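Local coordinates for protein mitochondrial enolase superfamily member 1 (Homo sapiens, PDB 4A35) that catalyses the magnesium-dependent dehydration of L-fuconate to 2-keto-3-deoxy-L-fuconate in the breakdown of L-fucose, at residues Gly106-Gly110 against Cys308-Val312; Val65-Val70 against Val111-Ala115; Leu184-Ala190 against Ala405-Pro409. All blocks are in the same frame, centred on the assembly; numbering follows the deposited sequence.

Interaction 1 of 3, residues Gly106-Gly110 against Cys308-Val312; sequences GPEKG and CHNRV
Glu108 and Arg311 join the N-terminal capping domain of this enolase-superfamily protein to its barrel domain, next to Asn310, which caps the N-terminus of helix 311-319. Their side chains run at a slant to each other, with carboxylate and guanidinium planes 50° apart. Arg311 NH1 donates to Glu108 OE1 at 2.9 Å, using the syn lone pair of that oxygen, and the charges make this a salt bridge. A second, weak bond runs from Arg311 NH1 to Glu108 OE2 at 3.2 Å. Arg311 NH2 reaches the same carboxylate indirectly, giving a hydrogen to a water at 2.9 Å that in turn donates to Glu108 OE1. Glu108 was modelled in two conformers, so these bonds describe one of them; here OE2 is also bonded to Tyr93, and Arg311 NH1 has a second salt bridge to Glu338.

The backbone of Glu108 is held as well. Asn310 ND2 meets Glu108 O at 3.0 Å, from above the carbonyl plane and with a bent N-H...O angle of 139°. With CG between backbone N and carbonyl carbon (chi1 64°), the amide can hold Glu108 through ND2 while OD1 accepts from Val312 N at 2.9 Å, the capping bond. ND2 additionally binds Asp283 of the second subunit, so a single amide ties together two domains and two chains.

Lys109 and His309 lie alongside, pointing the same way, with the aliphatic part of the lysine over one face of the imidazole. Lys109 NZ continues to a salt bridge with Asp283 of the second subunit, while the His309 ring meets His309 of the second subunit, the planes nearly perpendicular. Within the chain, Lys109 CB sits 3.5 Å from His309 ND1, and Lys109 CE 3.8 Å from His309 CE1.

Interaction 2 of 3, residues Val65-Val70 against Val111-Ala115; sequences VVVCAV and VVHLA
Val66 O, which accepts the helical hydrogen bond from Val70 N at 2.8 Å, also has the methyl of Ala115 against it, with Ala115 CB 3.9 Å away. The polar atom is satisfied within its own helix, and what crosses to the other helix is apolar. The short axes of 65-70 and 111-115 approach to 8.3 Å and cross at -67°, a close approach that is matched by the small side chains at the centre.

Ala69 and Ala115 both direct their methyls into the interface, where the two CB atoms lie 3.6 Å apart. Ala69 CB is shared, for Val111 CG1 also lies 3.5 Å from it. Val111 owes this to a near-anti first torsion (chi1 164°), which sets CG1 opposite the backbone N, where it also rests on Val65 O. Its second branch serves a different partner, Val111 CG2 lying 3.8 Å from Val65 CG1 as the two valines cross at about a right angle. At the far end Val70 CG2 packs on Ala115 CB at 3.7 Å, and Val66 spreads both branches over the second helix: CG1 leans to Ala115, while CG2 reaches Leu114 CD1 at 4.3 Å.

Every touching residue is buried, and the second subunit packs against one flank: Val65 of the second subunit packs on Ala69, and Ile105 of that subunit lies on Val111. Both helices also pack against the antiparallel sheet of the N-terminal domain, formed by strands 7-16, 36-44 and 52-58. From helix 63-73, Val66 touches Ala38, Thr56 and Thr58, Val67 touches Val12 and Ala38, and Val70 touches Leu10, Val12 and Val40; from helix 110-131, Leu114 reaches Thr56 on strand 52-58.

Interaction 3 of 3, residues Leu184-Ala190 against Ala405-Pro409; sequences LAQGYPA and ASYMP
Tyr188 and Tyr407 form an antiparallel hydrogen-bonded pair in a four-stranded mixed sheet, the short strand axes of 188-190 and 406-408 lying at 140°. Tyr188 N donates to Tyr407 O at 2.9 Å and Tyr407 N returns a bond to Tyr188 O at 2.8 Å. The ladder continues with Ala190 N to Ala405 O, 2.9 Å; between these, Pro189 and Ser406 make the non-hydrogen-bonded pair, where Ser406 CA gives a CA-H...O contact of 3.2 Å to Tyr188 O.

Both tyrosines leave the same face of the sheet and pack at their roots, Tyr188 CB to Tyr407 CB at 4.0 Å, before their rings diverge. The Tyr188 ring, with Pro189 CD over one face, leads to a magnesium ion that Tyr188 shares with Asp373 and Ser380, a site distinct from that of Asp251, Glu277 and Glu306. The Tyr407 ring turns toward Ala190, whose CB is 3.8 Å from Tyr407 CE2, and its hydroxyl bonds Glu387 O on strand 386-388.

Just past helix 176-186, Gly187 leaves helical geometry with a positive phi (82°) and leads into the strand. Met408 lies against this turn: its chain, bent at chi2 and chi3, folds the sulfur toward Gly187 CA and carries CE to within 3.4 Å of Leu184 O.

Interactions 1 and 2 are neighbours, their centres 13 Å apart, and they adjoin in sequence: Gly106-Gly110 leads straight into Val111-Ala115 on helix 110-131. They touch, for instance where His309 O lies 3.3 Å from His113 CD2, and both border the second subunit, so the domain junction and the helix pair of the capping domain meet at the dimer interface. Interaction 3 lies on the opposite side of the chain's centre, its centre about 30 and 33 Å from theirs, and no other chain touches it. Along the sequence 106-110 falls between 65-70 and 111-115, and 308-312 between 184-190 and 405-409, while interaction 2 closes before interaction 3 opens.

Interaction 1 of 3, residues Gly106-Gly110 against Cys308-Val312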
loop_
_atom_site.group_PDB
_atom_site.type_symbol
_atom_site.label_atom_id
_atom_site.label_comp_id
_atom_site.label_asym_id
_atom_site.label_seq_id
_atom_site.Cartn_x
_atom_site.Cartn_y
_atom_site.Cartn_z
ATOM N N GLY A 106 -4.299 -2.954 4.683
ATOM C CA GLY A 106 -4.098 -2.135 3.492
ATOM C C GLY A 106 -4.009 -0.709 4.038
ATOM O O GLY A 106 -3.013 -0.357 4.674
ATOM N N PRO A 107 -5.100 0.098 3.953
ATOM C CA PRO A 107 -6.338 -0.180 3.215
ATOM C C PRO A 107 -6.181 0.051 1.711
ATOM O O PRO A 107 -5.521 1.017 1.270
ATOM C CB PRO A 107 -7.350 0.848 3.782
ATOM C CG PRO A 107 -6.555 1.829 4.578
ATOM C CD PRO A 107 -5.105 1.462 4.523
ATOM N N GLU A 108 -6.815 -0.842 0.907
ATOM C CA GLU A 108 -6.822 -0.749 -0.556
ATOM C C GLU A 108 -5.401 -0.552 -1.143
ATOM O O GLU A 108 -5.164 0.288 -2.018
ATOM C CB GLU A 108 -7.787 0.345 -1.050
ATOM C CG GLU A 108 -9.243 -0.085 -0.950
ATOM C CD GLU A 108 -10.141 0.716 -1.873
ATOM O OE1 GLU A 108 -10.324 1.925 -1.613
ATOM O OE2 GLU A 108 -10.583 0.169 -2.905
ATOM N N LYS A 109 -4.447 -1.389 -0.665
ATOM C CA LYS A 109 -3.070 -1.366 -1.186
ATOM C C LYS A 109 -2.357 -2.654 -0.827
ATOM O O LYS A 109 -2.696 -3.310 0.149
ATOM C CB LYS A 109 -2.279 -0.156 -0.640
ATOM C CG LYS A 109 -2.021 -0.231 0.876
ATOM C CD LYS A 109 -1.451 1.121 1.435
ATOM C CE LYS A 109 -2.463 2.246 1.412
ATOM N NZ LYS A 109 -2.010 3.323 2.330
ATOM N N GLY A 110 -1.312 -2.970 -1.567
ATOM C CA GLY A 110 -0.550 -4.161 -1.277
ATOM C C GLY A 110 -1.332 -5.457 -1.436
ATOM O O GLY A 110 -2.299 -5.565 -2.241
ATOM N N CYS A 308 0.533 1.747 -9.250
ATOM C CA CYS A 308 -0.282 2.724 -8.562
ATOM C C CYS A 308 -1.389 1.972 -7.802
ATOM O O CYS A 308 -2.202 1.300 -8.451
ATOM C CB CYS A 308 -0.863 3.684 -9.574
ATOM S SG CYS A 308 -1.969 4.854 -8.825
ATOM N N HIS A 309 -1.354 1.967 -6.493
ATOM C CA HIS A 309 -2.203 1.058 -5.700
ATOM C C HIS A 309 -3.731 1.245 -5.683
ATOM O O HIS A 309 -4.443 0.250 -5.446
ATOM C CB HIS A 309 -1.639 0.857 -4.269
ATOM C CG HIS A 309 -1.513 2.106 -3.450
ATOM N ND1 HIS A 309 -2.591 2.607 -2.752
ATOM C CD2 HIS A 309 -0.453 2.926 -3.270
ATOM C CE1 HIS A 309 -2.159 3.694 -2.136
ATOM N NE2 HIS A 309 -0.897 3.953 -2.439
ATOM N N ASN A 310 -4.261 2.464 -5.892
ATOM C CA ASN A 310 -5.722 2.611 -5.884
ATOM C C ASN A 310 -6.079 3.906 -6.602
ATOM O O ASN A 310 -5.183 4.650 -7.050
ATOM C CB ASN A 310 -6.330 2.501 -4.457
ATOM C CG ASN A 310 -5.920 3.589 -3.480
ATOM O OD1 ASN A 310 -5.650 4.734 -3.881
ATOM N ND2 ASN A 310 -5.783 3.225 -2.201
ATOM N N ARG A 311 -7.380 4.186 -6.678
ATOM C CA ARG A 311 -7.925 5.331 -7.422
ATOM C C ARG A 311 -7.548 6.683 -6.761
ATOM O O ARG A 311 -7.621 7.710 -7.438
ATOM C CB ARG A 311 -9.456 5.213 -7.506
ATOM C CG ARG A 311 -10.165 5.244 -6.127
ATOM C CD ARG A 311 -11.654 4.892 -6.209
ATOM N NE ARG A 311 -12.288 4.965 -4.887
ATOM C CZ ARG A 311 -12.121 4.072 -3.907
ATOM N NH1 ARG A 311 -11.404 2.974 -4.110
ATOM N NH2 ARG A 311 -12.649 4.285 -2.716
ATOM N N VAL A 312 -7.211 6.684 -5.445
ATOM C CA VAL A 312 -6.857 7.945 -4.734
ATOM C C VAL A 312 -5.526 8.450 -5.282
ATOM O O VAL A 312 -5.353 9.644 -5.457
ATOM C CB VAL A 312 -6.887 7.798 -3.177
ATOM C CG1 VAL A 312 -6.570 9.118 -2.430
ATOM C CG2 VAL A 312 -8.266 7.291 -2.742
HETATM O O HOH W 1 -12.677 3.261 0.001
#

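Interaction 2 of 3, residues Val65-Val70 against Val111-Ala115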
loop_
_atom_site.group_PDB
_atom_site.type_symbol
_atom_site.label_atom_id
_atom_site.label_comp_id
_atom_site.label_asym_id
_atom_site.label_seq_id
_atom_site.Cartn_x
_atom_site.Cartn_y
_atom_site.Cartn_z
ATOM N N VAL A 65 1.496 -15.333 0.015
ATOM C CA VAL A 65 0.915 -14.306 0.904
ATOM C C VAL A 65 -0.444 -13.817 0.326
ATOM O O VAL A 65 -1.457 -13.631 1.063
ATOM C CB VAL A 65 1.935 -13.150 1.164
ATOM C CG1 VAL A 65 1.354 -12.145 2.144
ATOM C CG2 VAL A 65 3.286 -13.684 1.658
ATOM N N VAL A 66 -0.469 -13.594 -0.993
ATOM C CA VAL A 66 -1.690 -13.217 -1.742
ATOM C C VAL A 66 -2.755 -14.342 -1.581
ATOM O O VAL A 66 -3.925 -14.060 -1.256
ATOM C CB VAL A 66 -1.380 -12.882 -3.228
ATOM C CG1 VAL A 66 -2.656 -12.597 -3.997
ATOM C CG2 VAL A 66 -0.396 -11.697 -3.335
ATOM N N VAL A 67 -2.357 -15.619 -1.810
ATOM C CA VAL A 67 -3.235 -16.783 -1.622
ATOM C C VAL A 67 -3.850 -16.727 -0.197
ATOM O O VAL A 67 -5.060 -16.858 -0.049
ATOM C CB VAL A 67 -2.485 -18.127 -1.912
ATOM C CG1 VAL A 67 -3.298 -19.333 -1.420
ATOM C CG2 VAL A 67 -2.193 -18.245 -3.409
ATOM N N CYS A 68 -3.025 -16.460 0.836
ATOM C CA CYS A 68 -3.496 -16.330 2.216
ATOM C C CYS A 68 -4.598 -15.254 2.354
ATOM O O CYS A 68 -5.622 -15.461 3.024
ATOM C CB CYS A 68 -2.319 -15.994 3.130
ATOM S SG CYS A 68 -2.698 -16.209 4.881
ATOM N N ALA A 69 -4.374 -14.117 1.701
ATOM C CA ALA A 69 -5.307 -12.992 1.785
ATOM C C ALA A 69 -6.591 -13.308 0.983
ATOM O O ALA A 69 -7.679 -12.891 1.425
ATOM C CB ALA A 69 -4.634 -11.719 1.268
ATOM N N VAL A 70 -6.489 -14.083 -0.130
ATOM C CA VAL A 70 -7.692 -14.521 -0.862
ATOM C C VAL A 70 -8.544 -15.391 0.135
ATOM O O VAL A 70 -9.755 -15.183 0.266
ATOM C CB VAL A 70 -7.399 -15.259 -2.197
ATOM C CG1 VAL A 70 -8.713 -15.897 -2.759
ATOM C CG2 VAL A 70 -6.788 -14.280 -3.225
ATOM N N VAL A 111 -0.923 -6.433 -0.617
ATOM C CA VAL A 111 -1.438 -7.816 -0.659
ATOM C C VAL A 111 -2.961 -7.874 -0.635
ATOM O O VAL A 111 -3.576 -8.571 -1.471
ATOM C CB VAL A 111 -0.843 -8.668 0.477
ATOM C CG1 VAL A 111 -1.657 -9.962 0.678
ATOM C CG2 VAL A 111 0.623 -8.987 0.161
ATOM N N VAL A 112 -3.563 -7.138 0.284
ATOM C CA VAL A 112 -5.024 -7.253 0.480
ATOM C C VAL A 112 -5.778 -6.776 -0.798
ATOM O O VAL A 112 -6.780 -7.399 -1.159
ATOM C CB VAL A 112 -5.520 -6.530 1.773
ATOM C CG1 VAL A 112 -5.458 -5.005 1.632
ATOM C CG2 VAL A 112 -6.931 -7.013 2.176
ATOM N N HIS A 113 -5.237 -5.771 -1.497
ATOM C CA HIS A 113 -5.890 -5.267 -2.724
ATOM C C HIS A 113 -5.642 -6.202 -3.910
ATOM O O HIS A 113 -6.550 -6.410 -4.743
ATOM C CB HIS A 113 -5.475 -3.837 -3.032
ATOM C CG HIS A 113 -6.598 -3.013 -3.603
ATOM N ND1 HIS A 113 -7.841 -2.961 -2.993
ATOM C CD2 HIS A 113 -6.573 -2.120 -4.626
ATOM C CE1 HIS A 113 -8.571 -2.156 -3.749
ATOM N NE2 HIS A 113 -7.825 -1.575 -4.702
ATOM N N LEU A 114 -4.423 -6.775 -4.012
ATOM C CA LEU A 114 -4.140 -7.793 -5.043
ATOM C C LEU A 114 -5.108 -8.981 -4.888
ATOM O O LEU A 114 -5.743 -9.408 -5.877
ATOM C CB LEU A 114 -2.688 -8.282 -4.897
ATOM C CG LEU A 114 -1.600 -7.204 -5.189
ATOM C CD1 LEU A 114 -0.238 -7.829 -5.107
ATOM C CD2 LEU A 114 -1.753 -6.629 -6.634
ATOM N N ALA A 115 -5.310 -9.438 -3.630
ATOM C CA ALA A 115 -6.237 -10.510 -3.354
ATOM C C ALA A 115 -7.670 -10.109 -3.723
ATOM O O ALA A 115 -8.409 -10.906 -4.287
ATOM C CB ALA A 115 -6.157 -10.923 -1.881
#

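Interaction 3 of 3, residues Leu184-Ala190 against Ala405-Pro409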
loop_
_atom_site.group_PDB
_atom_site.type_symbol
_atom_site.label_atom_id
_atom_site.label_comp_id
_atom_site.label_asym_id
_atom_site.label_seq_id
_atom_site.Cartn_x
_atom_site.Cartn_y
_atom_site.Cartn_z
ATOM N N LEU A 184 -14.042 -4.421 -33.903
ATOM C CA LEU A 184 -14.175 -5.775 -34.425
ATOM C C LEU A 184 -13.428 -5.929 -35.741
ATOM O O LEU A 184 -12.912 -7.001 -36.025
ATOM C CB LEU A 184 -15.671 -6.146 -34.600
ATOM C CG LEU A 184 -16.476 -6.247 -33.277
ATOM C CD1 LEU A 184 -18.002 -6.277 -33.564
ATOM C CD2 LEU A 184 -15.983 -7.447 -32.383
ATOM N N ALA A 185 -13.337 -4.842 -36.526
ATOM C CA ALA A 185 -12.704 -4.933 -37.830
ATOM C C ALA A 185 -11.172 -4.836 -37.765
ATOM O O ALA A 185 -10.522 -5.541 -38.531
ATOM C CB ALA A 185 -13.269 -3.866 -38.753
ATOM N N GLN A 186 -10.598 -3.990 -36.873
ATOM C CA GLN A 186 -9.174 -3.698 -36.873
ATOM C C GLN A 186 -8.457 -3.894 -35.536
ATOM O O GLN A 186 -7.232 -3.874 -35.528
ATOM C CB GLN A 186 -8.950 -2.223 -37.349
ATOM C CG GLN A 186 -9.566 -1.948 -38.758
ATOM C CD GLN A 186 -8.964 -2.746 -39.909
ATOM O OE1 GLN A 186 -7.840 -3.248 -39.831
ATOM N NE2 GLN A 186 -9.705 -2.887 -40.996
ATOM N N GLY A 187 -9.200 -3.991 -34.429
ATOM C CA GLY A 187 -8.592 -4.217 -33.129
ATOM C C GLY A 187 -8.058 -2.965 -32.475
ATOM O O GLY A 187 -8.125 -1.866 -33.044
ATOM N N TYR A 188 -7.496 -3.139 -31.266
ATOM C CA TYR A 188 -6.963 -2.058 -30.437
ATOM C C TYR A 188 -5.452 -1.976 -30.629
ATOM O O TYR A 188 -4.773 -2.972 -30.422
ATOM C CB TYR A 188 -7.335 -2.254 -28.954
ATOM C CG TYR A 188 -7.215 -0.946 -28.196
ATOM C CD1 TYR A 188 -5.968 -0.453 -27.813
ATOM C CD2 TYR A 188 -8.332 -0.144 -27.976
ATOM C CE1 TYR A 188 -5.837 0.808 -27.221
ATOM C CE2 TYR A 188 -8.217 1.112 -27.373
ATOM C CZ TYR A 188 -6.969 1.574 -26.978
ATOM O OH TYR A 188 -6.855 2.808 -26.396
ATOM N N PRO A 189 -4.914 -0.781 -30.991
ATOM C CA PRO A 189 -3.483 -0.676 -31.327
ATOM C C PRO A 189 -2.591 -1.055 -30.133
ATOM O O PRO A 189 -2.892 -0.689 -28.991
ATOM C CB PRO A 189 -3.332 0.803 -31.707
ATOM C CG PRO A 189 -4.473 1.525 -30.942
ATOM C CD PRO A 189 -5.598 0.518 -31.200
ATOM N N ALA A 190 -1.531 -1.846 -30.409
ATOM C CA ALA A 190 -0.597 -2.293 -29.362
ATOM C C ALA A 190 0.853 -1.883 -29.633
ATOM O O ALA A 190 1.218 -1.460 -30.725
ATOM C CB ALA A 190 -0.660 -3.826 -29.230
ATOM N N ALA A 405 -0.440 -6.101 -35.149
ATOM C CA ALA A 405 -0.032 -5.408 -33.916
ATOM C C ALA A 405 -1.258 -4.722 -33.231
ATOM O O ALA A 405 -1.164 -3.588 -32.751
ATOM C CB ALA A 405 1.062 -4.383 -34.222
ATOM N N SER A 406 -2.403 -5.422 -33.246
ATOM C CA SER A 406 -3.653 -4.928 -32.645
ATOM C C SER A 406 -4.343 -6.045 -31.941
ATOM O O SER A 406 -4.348 -7.181 -32.444
ATOM C CB SER A 406 -4.605 -4.308 -33.673
ATOM O OG SER A 406 -3.967 -3.335 -34.483
ATOM N N TYR A 407 -5.003 -5.698 -30.818
ATOM C CA TYR A 407 -5.812 -6.624 -30.031
ATOM C C TYR A 407 -7.178 -6.824 -30.697
ATOM O O TYR A 407 -8.011 -5.910 -30.654
ATOM C CB TYR A 407 -6.017 -6.060 -28.610
ATOM C CG TYR A 407 -4.855 -6.288 -27.672
ATOM C CD1 TYR A 407 -4.788 -7.436 -26.883
ATOM C CD2 TYR A 407 -3.840 -5.338 -27.539
ATOM C CE1 TYR A 407 -3.798 -7.586 -25.897
ATOM C CE2 TYR A 407 -2.819 -5.495 -26.588
ATOM C CZ TYR A 407 -2.796 -6.631 -25.786
ATOM O OH TYR A 407 -1.821 -6.818 -24.835
ATOM N N MET A 408 -7.444 -8.025 -31.218
ATOM C CA MET A 408 -8.754 -8.290 -31.777
ATOM C C MET A 408 -9.711 -8.574 -30.599
ATOM O O MET A 408 -9.304 -9.291 -29.661
ATOM C CB MET A 408 -8.683 -9.448 -32.788
ATOM C CG MET A 408 -7.746 -9.152 -33.938
ATOM S SD MET A 408 -7.982 -7.560 -34.789
ATOM C CE MET A 408 -9.611 -7.843 -35.517
ATOM N N PRO A 409 -10.903 -7.932 -30.570
ATOM C CA PRO A 409 -11.811 -8.105 -29.413
ATOM C C PRO A 409 -12.156 -9.565 -29.108
ATOM O O PRO A 409 -12.622 -10.278 -30.003
ATOM C CB PRO A 409 -13.073 -7.326 -29.822
ATOM C CG PRO A 409 -12.604 -6.335 -30.844
ATOM C CD PRO A 409 -11.531 -7.089 -31.614
#